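Local coordinates for protein putative rubredoxin reductase (Rhodopseudomonas palustris, PDB 3FG2) that probably uses its bound FAD to carry electrons from NADH to the ferredoxin that serves the cytochrome P450 CYP199A2, at residues Val146-Gly151 and Thr218-Ser223; Ile153-Ala158 and Pro175-Arg180. All coordinates share one frame; numbering follows the deposited sequence.

Contact 1. Residues Val146-Gly151 and Thr218-Ser223; sequences VVIGAG and TGVVLS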
loop_
_atom_site.group_PDB
_atom_site.type_symbol
_atom_site.label_atom_id
_atom_site.label_comp_id
_atom_site.label_asym_id
_atom_site.label_seq_id
_atom_site.Cartn_x
_atom_site.Cartn_y
_atom_site.Cartn_z
ATOM N N VAL A 146 -18.993 8.635 7.079
ATOM C CA VAL A 146 -19.146 8.306 5.668
ATOM C C VAL A 146 -17.740 8.020 5.165
ATOM O O VAL A 146 -16.845 8.849 5.318
ATOM C CB VAL A 146 -19.728 9.475 4.828
ATOM C CG1 VAL A 146 -19.583 9.163 3.338
ATOM C CG2 VAL A 146 -21.198 9.675 5.149
ATOM N N VAL A 147 -17.546 6.843 4.581
ATOM C CA VAL A 147 -16.242 6.467 4.049
ATOM C C VAL A 147 -16.251 6.655 2.531
ATOM O O VAL A 147 -16.998 5.982 1.819
ATOM C CB VAL A 147 -15.916 4.997 4.374
ATOM C CG1 VAL A 147 -14.595 4.592 3.730
ATOM C CG2 VAL A 147 -15.853 4.812 5.880
ATOM N N ILE A 148 -15.429 7.581 2.043
ATOM C CA ILE A 148 -15.345 7.847 0.612
ATOM C C ILE A 148 -14.145 7.092 0.065
ATOM O O ILE A 148 -13.004 7.416 0.388
ATOM C CB ILE A 148 -15.144 9.358 0.310
ATOM C CG1 ILE A 148 -16.214 10.191 1.029
ATOM C CG2 ILE A 148 -15.197 9.591 -1.199
ATOM C CD1 ILE A 148 -16.046 11.708 0.882
ATOM N N GLY A 149 -14.407 6.092 -0.770
ATOM C CA GLY A 149 -13.335 5.302 -1.349
ATOM C C GLY A 149 -13.405 3.865 -0.872
ATOM O O GLY A 149 -13.046 3.569 0.270
ATOM N N ALA A 150 -13.868 2.970 -1.738
ATOM C CA ALA A 150 -13.999 1.565 -1.371
ATOM C C ALA A 150 -12.744 0.741 -1.658
ATOM O O ALA A 150 -12.826 -0.388 -2.136
ATOM C CB ALA A 150 -15.203 0.954 -2.080
ATOM N N GLY A 151 -11.583 1.317 -1.373
ATOM C CA GLY A 151 -10.342 0.598 -1.577
ATOM C C GLY A 151 -10.120 -0.276 -0.358
ATOM O O GLY A 151 -10.960 -0.286 0.549
ATOM N N THR A 218 -21.831 17.766 8.672
ATOM C CA THR A 218 -23.172 17.245 8.926
ATOM C C THR A 218 -23.598 16.244 7.860
ATOM O O THR A 218 -24.658 15.635 7.965
ATOM C CB THR A 218 -24.252 18.361 9.001
ATOM O OG1 THR A 218 -24.217 19.152 7.809
ATOM C CG2 THR A 218 -24.037 19.238 10.221
ATOM N N GLY A 219 -22.774 16.075 6.834
ATOM C CA GLY A 219 -23.117 15.133 5.787
ATOM C C GLY A 219 -22.249 15.251 4.554
ATOM O O GLY A 219 -21.452 16.183 4.422
ATOM N N VAL A 220 -22.391 14.291 3.650
ATOM C CA VAL A 220 -21.625 14.300 2.410
ATOM C C VAL A 220 -22.591 14.360 1.228
ATOM O O VAL A 220 -23.452 13.493 1.066
ATOM C CB VAL A 220 -20.723 13.042 2.289
ATOM C CG1 VAL A 220 -19.996 13.046 0.946
ATOM C CG2 VAL A 220 -19.711 13.026 3.425
ATOM N N VAL A 221 -22.458 15.403 0.420
ATOM C CA VAL A 221 -23.322 15.571 -0.738
ATOM C C VAL A 221 -22.751 14.773 -1.910
ATOM O O VAL A 221 -21.547 14.817 -2.182
ATOM C CB VAL A 221 -23.445 17.060 -1.125
ATOM C CG1 VAL A 221 -24.544 17.238 -2.166
ATOM C CG2 VAL A 221 -23.746 17.896 0.112
ATOM N N LEU A 222 -23.619 14.051 -2.606
ATOM C CA LEU A 222 -23.193 13.217 -3.726
ATOM C C LEU A 222 -23.559 13.784 -5.090
ATOM O O LEU A 222 -24.383 14.702 -5.207
ATOM C CB LEU A 222 -23.797 11.819 -3.577
ATOM C CG LEU A 222 -23.500 11.096 -2.259
ATOM C CD1 LEU A 222 -24.325 9.823 -2.175
ATOM C CD2 LEU A 222 -22.007 10.789 -2.158
ATOM N N SER A 223 -22.947 13.212 -6.124
ATOM C CA SER A 223 -23.186 13.631 -7.502
ATOM C C SER A 223 -24.602 13.327 -7.996
ATOM O O SER A 223 -24.963 13.701 -9.115
ATOM C CB SER A 223 -22.162 12.977 -8.436
ATOM O OG SER A 223 -22.064 11.592 -8.171
#
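Val220 is the side chain on which both Val146 and Ile148 settle, and all three are buried. The contact is entirely apolar and small, about 120 Å² counted over both segments. CG2 of Val220 lies against the root of the Val146 side chain, 3.8 Å from Val146 CB, and 3.9 Å separates it from Val146 CG1; the two valines cross obliquely. The other methyl of Val220 serves Ile148: CG1 stands anti to the backbone N (chi1 177°) and meets Ile148 CD1 tip to tip at 4.2 Å. Ile148 reaches that far because CD1 is anti to CA about the CB-CG1 bond (chi2 176°).

The backbones stay well apart, with 7.3 Å between the CA atoms of Val146 and Val220, because the strands belong to different sheets. Strand 144-148 is the central strand of a five-stranded parallel Rossmann-type sheet, probably that of the NADH-binding domain, and it runs into a GxGxxG-like strand-turn-helix, with Gly149 and Gly151 in the turn and Gly154 in the first turn of helix 152-163. Strand 216-222 is the middle strand of a three-stranded antiparallel sheet packed on it.

Strand 144-148 bonds its neighbours in the parallel sheet: Val146 pairs with Leu232 and Val234, Ile148 with Val234, and Val147 with Asp169 and Val171. Ala207 and Cys230 add further apolar surface around Val220.

Contact 2. Residues Ile153-Ala158 and Pro175-Arg180; sequences IGLEFA and PRVMAR. With FAD (flavin-adenine dinucleotide), chain B.
Leu155 reaches from its helix into the loop 175-180, and one methyl, CD1, makes the contact with both Val177 and Met178. It lies 3.8 Å from Met178 CE and 4.0 Å from Val177 CB, the leucine side chain crossing each partner at a slant. The leucine is stretched out (chi2 -180°), which sets CD1 anti to CA and sends it toward the loop. Met178 starts out in another direction but bends at its thioether (chi3 -90°), bringing CE back onto the leucine methyl; its CG also comes within 4.1 Å of Leu155 CD1.

Two residues earlier, Ile153 belongs to the FAD pocket and serves the cofactor instead of the loop. Its CD1 approaches the dimethylbenzene end of the isoalloxazine, 3.7 Å from C8 of FAD. Glu156 also faces this site, its carboxylate probably fixed in position behind Lys47 by two partners on each oxygen: OE1 forms a salt bridge with Lys47, which itself hydrogen-bonds FAD, and accepts a bond from Ser46, while OE2 is held by Ser322 and the amide of Asp323.

The loop is shaped by a type II beta turn from Arg176 to Ala179. Ser187 ties it down from helix 184-196, bonding both the carbonyl of Val177 and Arg176 NH1. Around the Leu155 cluster, Met201 of strand 200-202, His194 and Phe190 of helix 184-196, and Gln324 of strand 319-324 add to the packing. Helix 152-163 thus has Ile153 toward the FAD and Leu155 toward the loop that follows strand 167-171.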
loop_
_atom_site.group_PDB
_atom_site.type_symbol
_atom_site.label_atom_id
_atom_site.label_comp_id
_atom_site.label_asym_id
_atom_site.label_seq_id
_atom_site.Cartn_x
_atom_site.Cartn_y
_atom_site.Cartn_z
ATOM N N ILE A 153 -8.067 -0.058 2.265
ATOM C CA ILE A 153 -8.032 0.698 3.504
ATOM C C ILE A 153 -9.410 1.156 3.958
ATOM O O ILE A 153 -9.780 0.974 5.114
ATOM C CB ILE A 153 -7.092 1.908 3.367
ATOM C CG1 ILE A 153 -5.686 1.410 3.027
ATOM C CG2 ILE A 153 -7.076 2.715 4.673
ATOM C CD1 ILE A 153 -4.700 2.500 2.709
ATOM N N GLY A 154 -10.173 1.743 3.046
ATOM C CA GLY A 154 -11.499 2.207 3.397
ATOM C C GLY A 154 -12.381 1.130 4.001
ATOM O O GLY A 154 -13.093 1.386 4.977
ATOM N N LEU A 155 -12.345 -0.075 3.433
ATOM C CA LEU A 155 -13.175 -1.166 3.931
ATOM C C LEU A 155 -12.635 -1.756 5.222
ATOM O O LEU A 155 -13.406 -2.141 6.102
ATOM C CB LEU A 155 -13.319 -2.258 2.869
ATOM C CG LEU A 155 -14.075 -1.822 1.598
ATOM C CD1 LEU A 155 -14.167 -2.988 0.621
ATOM C CD2 LEU A 155 -15.475 -1.345 1.965
ATOM N N GLU A 156 -11.314 -1.834 5.340
ATOM C CA GLU A 156 -10.724 -2.363 6.554
ATOM C C GLU A 156 -11.163 -1.442 7.692
ATOM O O GLU A 156 -11.475 -1.904 8.788
ATOM C CB GLU A 156 -9.195 -2.406 6.431
ATOM C CG GLU A 156 -8.708 -3.304 5.293
ATOM C CD GLU A 156 -7.198 -3.483 5.254
ATOM O OE1 GLU A 156 -6.468 -2.637 5.817
ATOM O OE2 GLU A 156 -6.737 -4.471 4.644
ATOM N N PHE A 157 -11.216 -0.141 7.417
ATOM C CA PHE A 157 -11.643 0.830 8.418
ATOM C C PHE A 157 -13.140 0.697 8.681
ATOM O O PHE A 157 -13.575 0.592 9.828
ATOM C CB PHE A 157 -11.356 2.265 7.961
ATOM C CG PHE A 157 -12.080 3.305 8.772
ATOM C CD1 PHE A 157 -11.672 3.606 10.067
ATOM C CD2 PHE A 157 -13.224 3.927 8.268
ATOM C CE1 PHE A 157 -12.391 4.503 10.851
ATOM C CE2 PHE A 157 -13.951 4.823 9.041
ATOM C CZ PHE A 157 -13.536 5.113 10.340
ATOM N N ALA A 158 -13.924 0.703 7.610
ATOM C CA ALA A 158 -15.373 0.609 7.723
ATOM C C ALA A 158 -15.863 -0.518 8.627
ATOM O O ALA A 158 -16.782 -0.329 9.418
ATOM C CB ALA A 158 -15.987 0.461 6.348
ATOM N N PRO A 175 -18.984 0.886 -9.894
ATOM C CA PRO A 175 -20.157 0.051 -9.620
ATOM C C PRO A 175 -19.940 -1.041 -8.561
ATOM O O PRO A 175 -20.900 -1.692 -8.140
ATOM C CB PRO A 175 -20.486 -0.526 -10.991
ATOM C CG PRO A 175 -19.127 -0.652 -11.616
ATOM C CD PRO A 175 -18.487 0.660 -11.262
ATOM N N ARG A 176 -18.691 -1.235 -8.136
ATOM C CA ARG A 176 -18.359 -2.241 -7.122
ATOM C C ARG A 176 -17.107 -1.836 -6.342
ATOM O O ARG A 176 -16.327 -0.992 -6.786
ATOM C CB ARG A 176 -18.144 -3.615 -7.773
ATOM C CG ARG A 176 -16.908 -3.710 -8.664
ATOM C CD ARG A 176 -16.885 -5.007 -9.461
ATOM N NE ARG A 176 -15.828 -4.987 -10.469
ATOM C CZ ARG A 176 -14.549 -5.246 -10.219
ATOM N NH1 ARG A 176 -14.162 -5.556 -8.990
ATOM N NH2 ARG A 176 -13.654 -5.183 -11.195
ATOM N N VAL A 177 -16.919 -2.441 -5.174
ATOM C CA VAL A 177 -15.779 -2.124 -4.327
ATOM C C VAL A 177 -14.452 -2.693 -4.824
ATOM O O VAL A 177 -14.423 -3.692 -5.530
ATOM C CB VAL A 177 -16.013 -2.624 -2.879
ATOM C CG1 VAL A 177 -17.260 -1.969 -2.305
ATOM C CG2 VAL A 177 -16.157 -4.136 -2.860
ATOM N N MET A 178 -13.358 -2.040 -4.444
ATOM C CA MET A 178 -12.024 -2.472 -4.826
ATOM C C MET A 178 -11.873 -2.678 -6.335
ATOM O O MET A 178 -11.055 -3.484 -6.775
ATOM C CB MET A 178 -11.684 -3.770 -4.086
ATOM C CG MET A 178 -11.708 -3.647 -2.558
ATOM S SD MET A 178 -11.308 -5.191 -1.715
ATOM C CE MET A 178 -12.911 -5.916 -1.529
ATOM N N ALA A 179 -12.650 -1.938 -7.121
ATOM C CA ALA A 179 -12.640 -2.063 -8.580
ATOM C C ALA A 179 -11.265 -1.945 -9.232
ATOM O O ALA A 179 -11.024 -2.497 -10.312
ATOM C CB ALA A 179 -13.591 -1.037 -9.191
ATOM N N ARG A 180 -10.371 -1.220 -8.574
ATOM C CA ARG A 180 -9.018 -1.014 -9.075
ATOM C C ARG A 180 -8.094 -2.203 -8.803
ATOM O O ARG A 180 -7.050 -2.333 -9.447
ATOM C CB ARG A 180 -8.427 0.242 -8.418
ATOM C CG ARG A 180 -6.972 0.556 -8.749
ATOM C CD ARG A 180 -6.800 1.014 -10.200
ATOM N NE ARG A 180 -6.268 -0.047 -11.051
ATOM C CZ ARG A 180 -4.975 -0.291 -11.234
ATOM N NH1 ARG A 180 -4.056 0.455 -10.635
ATOM N NH2 ARG A 180 -4.599 -1.294 -12.010
HETATM P PA FAD B . 6.032 4.257 3.038
HETATM O O1A FAD B . 4.863 5.145 2.810
HETATM O O2A FAD B . 5.987 3.259 3.952
HETATM O O5B FAD B . 7.011 5.270 3.655
HETATM C C5B FAD B . 7.426 6.519 3.016
HETATM C C4B FAD B . 8.146 7.298 4.139
HETATM O O4B FAD B . 8.972 8.334 3.484
HETATM C C3B FAD B . 7.231 8.055 5.118
HETATM O O3B FAD B . 7.512 7.903 6.474
HETATM C C2B FAD B . 7.280 9.453 4.569
HETATM O O2B FAD B . 6.876 10.426 5.482
HETATM C C1B FAD B . 8.738 9.570 4.236
HETATM N N9A FAD B . 9.131 10.614 3.286
HETATM C C8A FAD B . 8.429 11.041 2.188
HETATM N N7A FAD B . 9.046 12.012 1.525
HETATM C C5A FAD B . 10.202 12.235 2.215
HETATM C C6A FAD B . 11.315 13.186 1.994
HETATM N N6A FAD B . 11.369 14.048 1.006
HETATM N N1A FAD B . 12.333 13.111 2.924
HETATM C C2A FAD B . 12.318 12.223 3.973
HETATM N N3A FAD B . 11.342 11.325 4.246
HETATM C C4A FAD B . 10.301 11.368 3.336
HETATM N N1 FAD B . 0.362 -3.347 1.932
HETATM C C2 FAD B . 0.216 -4.669 2.016
HETATM O O2 FAD B . 0.826 -5.409 1.305
HETATM N N3 FAD B . -0.674 -5.276 2.962
HETATM C C4 FAD B . -1.423 -4.515 3.842
HETATM O O4 FAD B . -2.164 -5.066 4.636
HETATM C C4X FAD B . -1.268 -3.066 3.762
HETATM N N5 FAD B . -1.969 -2.268 4.604
HETATM C C5X FAD B . -1.793 -0.899 4.509
HETATM C C6 FAD B . -2.527 -0.078 5.411
HETATM C C7 FAD B . -2.411 1.297 5.398
HETATM C C7M FAD B . -3.216 2.126 6.380
HETATM C C8 FAD B . -1.514 1.943 4.433
HETATM C C8M FAD B . -1.335 3.443 4.363
HETATM C C9 FAD B . -0.784 1.140 3.531
HETATM C C9A FAD B . -0.913 -0.270 3.562
HETATM N N10 FAD B . -0.179 -1.161 2.673
HETATM C C10 FAD B . -0.336 -2.515 2.758
HETATM C "C1'" FAD B . 0.742 -0.532 1.692
HETATM C "C2'" FAD B . 2.178 -0.422 2.289
HETATM O "O2'" FAD B . 2.095 0.280 3.510
HETATM C "C3'" FAD B . 3.044 0.309 1.284
HETATM O "O3'" FAD B . 3.119 -0.446 0.080
HETATM C "C4'" FAD B . 4.441 0.500 1.850
HETATM O "O4'" FAD B . 4.388 1.263 3.085
HETATM C "C5'" FAD B . 5.274 1.238 0.831
HETATM O "O5'" FAD B . 6.701 1.456 1.471
HETATM P P FAD B . 7.467 2.708 1.151
HETATM O O1P FAD B . 8.784 2.485 1.949
HETATM O O2P FAD B . 7.636 2.945 -0.212
HETATM O O3P FAD B . 6.767 3.882 1.678
#

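Overall arrangement
From the N terminus, the chain lays down four strands of the first Rossmann-type sheet, then strand 123-124 of the second, and reaches contact 1 at strand 144-148. It turns directly into helix 152-163, the start of contact 2, which closes after strand 167-171 at loop 175-180. Contact 1 closes much later, at strand 216-222, so the shorter loop lies wholly within the longer one. Their centres are 12 Å apart. The turn between strand and helix joins them: Ala150 O probably accepts a hydrogen bond from Met178 N (2.9 Å). Together they tie one strand-turn-helix unit to the small antiparallel sheet and to the loop leading toward helix 184-196.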